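Local coordinates for protein flagellar assembly factor FliW (Geobacillus thermodenitrificans, PDB 5JAK) that probably binds the translational repressor CsrA to relieve its repression of flagellin synthesis, and probably binds flagellin during assembly of the flagellum, at residues F45-S50 against G57-E62; K17-F22 against Q34-Q39. The protein carries 1 engineered substitution. All blocks are in the same frame, centred on the assembly; numbering follows the deposited sequence.

Contact 1. Residues F45-S50 against G57-E62; sequences FIILQS and GFVLIE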
loop_
_atom_site.group_PDB
_atom_site.type_symbol
_atom_site.label_atom_id
_atom_site.label_comp_id
_atom_site.label_asym_id
_atom_site.label_seq_id
_atom_site.Cartn_x
_atom_site.Cartn_y
_atom_site.Cartn_z
ATOM N N PHE A 45 5.034 10.391 2.525
ATOM C CA PHE A 45 3.847 9.575 2.703
ATOM C C PHE A 45 2.995 9.590 1.437
ATOM O O PHE A 45 2.823 10.628 0.799
ATOM C CB PHE A 45 3.027 10.083 3.890
ATOM C CG PHE A 45 3.823 10.237 5.146
ATOM C CD1 PHE A 45 4.097 9.128 5.951
ATOM C CD2 PHE A 45 4.355 11.455 5.496
ATOM C CE1 PHE A 45 4.858 9.279 7.103
ATOM C CE2 PHE A 45 5.134 11.603 6.638
ATOM C CZ PHE A 45 5.366 10.506 7.449
ATOM N N ILE A 46 2.438 8.433 1.109
ATOM C CA ILE A 46 1.598 8.221 -0.062
ATOM C C ILE A 46 0.258 7.694 0.440
ATOM O O ILE A 46 0.224 6.743 1.220
ATOM C CB ILE A 46 2.263 7.215 -1.027
ATOM C CG1 ILE A 46 3.675 7.694 -1.375
ATOM C CG2 ILE A 46 1.424 7.042 -2.287
ATOM C CD1 ILE A 46 4.478 6.726 -2.196
ATOM N N ILE A 47 -0.849 8.303 0.017
ATOM C CA ILE A 47 -2.167 7.846 0.480
ATOM C C ILE A 47 -2.722 6.860 -0.542
ATOM O O ILE A 47 -2.838 7.197 -1.734
ATOM C CB ILE A 47 -3.142 9.026 0.671
ATOM C CG1 ILE A 47 -2.529 10.093 1.582
ATOM C CG2 ILE A 47 -4.478 8.505 1.245
ATOM C CD1 ILE A 47 -2.059 9.466 2.986
ATOM N N LEU A 48 -3.106 5.666 -0.076
ATOM C CA LEU A 48 -3.877 4.690 -0.871
ATOM C C LEU A 48 -5.356 5.068 -0.711
ATOM O O LEU A 48 -6.011 4.714 0.269
ATOM C CB LEU A 48 -3.561 3.261 -0.406
ATOM C CG LEU A 48 -4.175 2.103 -1.191
ATOM C CD1 LEU A 48 -3.647 2.111 -2.628
ATOM C CD2 LEU A 48 -3.845 0.755 -0.490
ATOM N N GLN A 49 -5.861 5.885 -1.636
ATOM C CA GLN A 49 -7.158 6.556 -1.507
ATOM C C GLN A 49 -8.207 5.801 -2.310
ATOM O O GLN A 49 -8.048 5.622 -3.528
ATOM C CB GLN A 49 -7.059 7.995 -2.031
ATOM C CG GLN A 49 -8.440 8.688 -2.156
ATOM C CD GLN A 49 -9.051 9.018 -0.804
ATOM O OE1 GLN A 49 -8.423 9.697 0.004
ATOM N NE2 GLN A 49 -10.268 8.535 -0.538
ATOM N N SER A 50 -9.281 5.373 -1.639
ATOM C CA SER A 50 -10.394 4.738 -2.334
ATOM C C SER A 50 -11.064 5.717 -3.295
ATOM O O SER A 50 -11.327 6.880 -2.947
ATOM C CB SER A 50 -11.432 4.234 -1.330
ATOM O OG SER A 50 -12.603 3.864 -2.048
ATOM N N GLY A 57 -8.651 6.118 3.250
ATOM C CA GLY A 57 -7.344 6.403 2.737
ATOM C C GLY A 57 -6.311 5.821 3.663
ATOM O O GLY A 57 -6.254 6.224 4.785
ATOM N N PHE A 58 -5.490 4.907 3.200
ATOM C CA PHE A 58 -4.468 4.330 4.051
ATOM C C PHE A 58 -3.175 5.095 3.917
ATOM O O PHE A 58 -2.844 5.501 2.849
ATOM C CB PHE A 58 -4.195 2.879 3.683
ATOM C CG PHE A 58 -5.377 1.988 3.777
ATOM C CD1 PHE A 58 -5.644 1.298 4.921
ATOM C CD2 PHE A 58 -6.213 1.834 2.719
ATOM C CE1 PHE A 58 -6.736 0.483 5.003
ATOM C CE2 PHE A 58 -7.294 1.004 2.782
ATOM C CZ PHE A 58 -7.558 0.329 3.928
ATOM N N VAL A 59 -2.442 5.276 5.001
ATOM C CA VAL A 59 -1.180 5.972 4.940
ATOM C C VAL A 59 -0.070 4.985 4.641
ATOM O O VAL A 59 0.149 4.093 5.398
ATOM C CB VAL A 59 -0.867 6.686 6.252
ATOM C CG1 VAL A 59 0.433 7.426 6.163
ATOM C CG2 VAL A 59 -1.979 7.613 6.632
ATOM N N LEU A 60 0.614 5.162 3.529
ATOM C CA LEU A 60 1.682 4.264 3.077
ATOM C C LEU A 60 3.047 4.941 3.129
ATOM O O LEU A 60 3.168 6.157 2.936
ATOM C CB LEU A 60 1.482 3.810 1.608
ATOM C CG LEU A 60 0.173 3.189 1.169
ATOM C CD1 LEU A 60 0.265 2.697 -0.300
ATOM C CD2 LEU A 60 -0.182 2.080 2.129
ATOM N N ILE A 61 4.094 4.134 3.349
ATOM C CA ILE A 61 5.464 4.554 3.086
ATOM C C ILE A 61 6.171 3.490 2.257
ATOM O O ILE A 61 5.801 2.316 2.265
ATOM C CB ILE A 61 6.265 4.832 4.373
ATOM C CG1 ILE A 61 6.264 3.596 5.282
ATOM C CG2 ILE A 61 5.712 6.060 5.072
ATOM C CD1 ILE A 61 7.251 3.690 6.389
ATOM N N GLU A 62 7.211 3.907 1.546
ATOM C CA GLU A 62 8.146 2.924 1.004
ATOM C C GLU A 62 8.969 2.401 2.167
ATOM O O GLU A 62 9.556 3.202 2.899
ATOM C CB GLU A 62 9.058 3.534 -0.061
ATOM C CG GLU A 62 8.280 4.012 -1.269
ATOM C CD GLU A 62 9.164 4.327 -2.457
ATOM O OE1 GLU A 62 10.025 3.489 -2.807
ATOM O OE2 GLU A 62 8.987 5.414 -3.043
#
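Ile46 pairs with Leu60 and Leu48 with Phe58 in an antiparallel register, the two short strands running 160° apart in direction and joined by four backbone hydrogen bonds. The bond from Ile46 N to Leu60 O is 3.0 Å long and nearly straight at 173°; between the two hydrogen-bonded pairs, Ile47 faces Val59 in a non-hydrogen-bonded pair. There the strands are still joined by a CA-H...O contact, Ile47 CA to Phe58 O, 3.4 Å. Ile47 spreads its two branches along the partner strand. CG2 rests 3.9 Å from Gly57 CA, while CG1 lies beside the backbone N and a second bend (chi2 -55°) carries CD1 to within 4.1 Å of Val59 CG2. With an alanine here, both branches would be gone, and Val59 CG2 and the backbone at Gly57 would probably lose the apolar contacts that Ile47 makes with them, leaving a gap there. The paired strands form a beta hairpin closed by six residues, set inside a larger antiparallel sheet: strand 46-50 also borders strand 34-39, and Val59 and Ile61 bond through their backbones to strand 90-97. On the face bearing Ile46, Leu48, Phe58 and Leu60, Leu48 sits between two partners. Its CB meets Leu60 CD1 at 3.9 Å, and its CD2 lies 4.1 Å from CD2 of the Phe58 ring, whose edge also approaches Leu48 O. Leu37 of strand 34-39 touches both Leu48 and Leu60 on this face. At the open end of the hairpin, Phe45 and Ile61 lie side by side, with Phe45 CD1 3.6 Å from Ile61 CG2; the same ring atom reaches Val59 CG1 at 4.0 Å. At the turn end, the amide of Gln49 is held by Lys7 N and Pro54 O, besides its own bond to Ser50 O.

Contact 2. Residues K17-F22 against Q34-Q39; sequences KDIVRF and QFVLLQ. Engineered in segment 34-39: Gln39 (natural residue Pro).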
loop_
_atom_site.group_PDB
_atom_site.type_symbol
_atom_site.label_atom_id
_atom_site.label_comp_id
_atom_site.label_asym_id
_atom_site.label_seq_id
_atom_site.Cartn_x
_atom_site.Cartn_y
_atom_site.Cartn_z
ATOM N N LYS A 17 -6.568 5.809 -16.117
ATOM C CA LYS A 17 -5.152 5.446 -16.123
ATOM C C LYS A 17 -4.553 5.404 -14.728
ATOM O O LYS A 17 -3.619 4.631 -14.482
ATOM C CB LYS A 17 -4.374 6.454 -16.987
ATOM C CG LYS A 17 -2.855 6.390 -16.836
ATOM C CD LYS A 17 -2.127 7.593 -17.463
ATOM C CE LYS A 17 -0.645 7.607 -17.056
ATOM N NZ LYS A 17 0.268 6.964 -18.078
ATOM N N ASP A 18 -5.058 6.238 -13.810
ATOM C CA ASP A 18 -4.521 6.330 -12.455
ATOM C C ASP A 18 -5.012 5.225 -11.517
ATOM O O ASP A 18 -4.441 5.056 -10.435
ATOM C CB ASP A 18 -4.893 7.675 -11.813
ATOM C CG ASP A 18 -4.415 8.879 -12.603
ATOM O OD1 ASP A 18 -3.348 8.816 -13.253
ATOM O OD2 ASP A 18 -5.119 9.909 -12.546
ATOM N N ILE A 19 -6.056 4.487 -11.870
ATOM C CA ILE A 19 -6.705 3.610 -10.898
ATOM C C ILE A 19 -5.962 2.287 -10.818
ATOM O O ILE A 19 -5.687 1.658 -11.845
ATOM C CB ILE A 19 -8.183 3.382 -11.257
ATOM C CG1 ILE A 19 -8.966 4.713 -11.169
ATOM C CG2 ILE A 19 -8.790 2.308 -10.346
ATOM C CD1 ILE A 19 -10.413 4.634 -11.666
ATOM N N VAL A 20 -5.626 1.877 -9.594
ATOM C CA VAL A 20 -5.091 0.539 -9.336
ATOM C C VAL A 20 -6.237 -0.347 -8.879
ATOM O O VAL A 20 -6.931 -0.031 -7.904
ATOM C CB VAL A 20 -3.971 0.568 -8.289
ATOM C CG1 VAL A 20 -3.413 -0.862 -8.113
ATOM C CG2 VAL A 20 -2.893 1.518 -8.713
ATOM N N ARG A 21 -6.453 -1.445 -9.587
ATOM C CA ARG A 21 -7.489 -2.397 -9.217
ATOM C C ARG A 21 -6.975 -3.413 -8.192
ATOM O O ARG A 21 -5.939 -4.035 -8.412
ATOM C CB ARG A 21 -7.970 -3.132 -10.464
ATOM C CG ARG A 21 -9.226 -3.894 -10.196
ATOM C CD ARG A 21 -9.734 -4.696 -11.382
ATOM N NE ARG A 21 -10.678 -5.703 -10.910
ATOM C CZ ARG A 21 -11.888 -5.428 -10.424
ATOM N NH1 ARG A 21 -12.325 -4.176 -10.369
ATOM N NH2 ARG A 21 -12.668 -6.414 -9.998
ATOM N N PHE A 22 -7.731 -3.596 -7.094
ATOM C CA PHE A 22 -7.496 -4.651 -6.089
ATOM C C PHE A 22 -8.614 -5.675 -6.256
ATOM O O PHE A 22 -9.714 -5.505 -5.711
ATOM C CB PHE A 22 -7.466 -4.055 -4.682
ATOM C CG PHE A 22 -6.203 -3.295 -4.361
ATOM C CD1 PHE A 22 -5.899 -2.087 -5.023
ATOM C CD2 PHE A 22 -5.338 -3.764 -3.352
ATOM C CE1 PHE A 22 -4.717 -1.381 -4.723
ATOM C CE2 PHE A 22 -4.189 -3.080 -3.018
ATOM C CZ PHE A 22 -3.855 -1.887 -3.685
ATOM N N GLN A 34 -11.026 -0.325 -6.094
ATOM C CA GLN A 34 -10.417 0.734 -6.904
ATOM C C GLN A 34 -9.764 1.783 -6.007
ATOM O O GLN A 34 -10.451 2.414 -5.190
ATOM C CB GLN A 34 -11.469 1.402 -7.788
ATOM C CG GLN A 34 -12.026 0.526 -8.865
ATOM C CD GLN A 34 -13.038 1.312 -9.693
ATOM O OE1 GLN A 34 -13.952 1.927 -9.136
ATOM N NE2 GLN A 34 -12.871 1.309 -11.011
ATOM N N PHE A 35 -8.453 2.001 -6.185
ATOM C CA PHE A 35 -7.678 2.952 -5.394
ATOM C C PHE A 35 -6.792 3.803 -6.300
ATOM O O PHE A 35 -6.414 3.396 -7.404
ATOM C CB PHE A 35 -6.783 2.237 -4.332
ATOM C CG PHE A 35 -7.571 1.614 -3.202
ATOM C CD1 PHE A 35 -8.084 0.317 -3.320
ATOM C CD2 PHE A 35 -7.797 2.322 -2.030
ATOM C CE1 PHE A 35 -8.811 -0.245 -2.284
ATOM C CE2 PHE A 35 -8.546 1.771 -0.987
ATOM C CZ PHE A 35 -9.046 0.465 -1.111
ATOM N N VAL A 36 -6.467 5.005 -5.834
ATOM C CA VAL A 36 -5.435 5.824 -6.472
ATOM C C VAL A 36 -4.371 6.131 -5.416
ATOM O O VAL A 36 -4.646 6.136 -4.212
ATOM C CB VAL A 36 -5.985 7.127 -7.105
ATOM C CG1 VAL A 36 -6.897 6.805 -8.301
ATOM C CG2 VAL A 36 -6.731 7.983 -6.063
ATOM N N LEU A 37 -3.137 6.358 -5.873
ATOM C CA LEU A 37 -2.010 6.661 -4.990
ATOM C C LEU A 37 -1.718 8.161 -5.034
ATOM O O LEU A 37 -1.386 8.698 -6.099
ATOM C CB LEU A 37 -0.768 5.865 -5.405
ATOM C CG LEU A 37 -0.780 4.346 -5.236
ATOM C CD1 LEU A 37 0.355 3.718 -6.079
ATOM C CD2 LEU A 37 -0.595 4.032 -3.797
ATOM N N LEU A 38 -1.847 8.841 -3.888
ATOM C CA LEU A 38 -1.722 10.300 -3.818
ATOM C C LEU A 38 -0.594 10.692 -2.857
ATOM O O LEU A 38 -0.736 10.554 -1.641
ATOM C CB LEU A 38 -3.047 10.927 -3.381
ATOM C CG LEU A 38 -4.323 10.574 -4.170
ATOM C CD1 LEU A 38 -5.569 11.224 -3.516
ATOM C CD2 LEU A 38 -4.210 10.978 -5.651
ATOM N N GLN A 39 0.508 11.221 -3.398
ATOM C CA GLN A 39 1.598 11.778 -2.582
ATOM C C GLN A 39 1.118 13.023 -1.821
ATOM O O GLN A 39 0.203 13.724 -2.256
ATOM C CB GLN A 39 2.783 12.123 -3.491
ATOM C CG GLN A 39 4.070 12.502 -2.780
ATOM C CD GLN A 39 4.995 11.319 -2.587
ATOM O OE1 GLN A 39 5.249 10.561 -3.522
ATOM N NE2 GLN A 39 5.507 11.157 -1.372
HETATM O O HOH W 1 -2.469 6.128 -8.734
#
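Val20 and Phe35 form the centre of a short antiparallel strand pairing, in which the brief strand 20-21 lies along the beginning of strand 34-39 in the large sheet. Two backbone hydrogen bonds define it: Val20 N to Phe35 O, 2.8 Å, and Phe35 N to Val20 O, 3.1 Å. Toward Asp18 the chains draw apart, and a water bridges them, donating to Asp18 O and accepting from Leu37 N at 2.9 Å. On the other side Arg21 pairs with Gln34 without hydrogen bonds. Ile19 divides its branches between Gln34 and Val36: its CG2, opposite the backbone N about the CA–CB bond, packs 3.8 Å from Gln34 CB, whereas CG1, lying next to that N (chi1 -64°), faces Val36 CG1 at 4.1 Å. Gln34 meets Ile19 mainly through CB and CG, while its OE1 is hydrogen-bonded to Asn52 ND2. At the other end of the pairing, Phe22 and Phe35 make a T-shaped stack, the edge of Phe35 turned to the face of Phe22, with ring centroids 5.2 Å apart and planes at 70°. Phe35 CD1 is the atom that approaches, 3.7 Å from Phe22 CD1. Val20 O, already the acceptor for Phe35 N, also lies at the edge of the Phe22 ring, in its plane. Val20 and Phe22 also touch strand 106-116, through Ile115 and Ile113, while Arg21 bonds by its backbone to Arg120 and Gly122. These last bonds hold strand 20-21 between strand 34-39 and the chain near 121-124, consistent with an antiparallel sheet that curls round in a barrel-like way.

How the contacts relate
The two contacts come in series along the chain, contact 2 closing before contact 1 opens, and their centres lie about 10 Å apart. Both belong to one antiparallel sheet, in which strands 20-21, 34-39, 46-50 and 57-61 are neighbours in chain order, a beta meander. The join between them is the pairing of strands 34-39 and 46-50, with probable hydrogen bonds from Ile47 N to Leu38 O (2.8 Å) and from Gln49 N to Val36 O (2.9 Å). The Phe35 ring reaches across to Ser50. The meander starts farther from the centre of this monomeric protein at contact 2 and runs inward to the buried hairpin of contact 1, one continuous piece of chain building four successive strands.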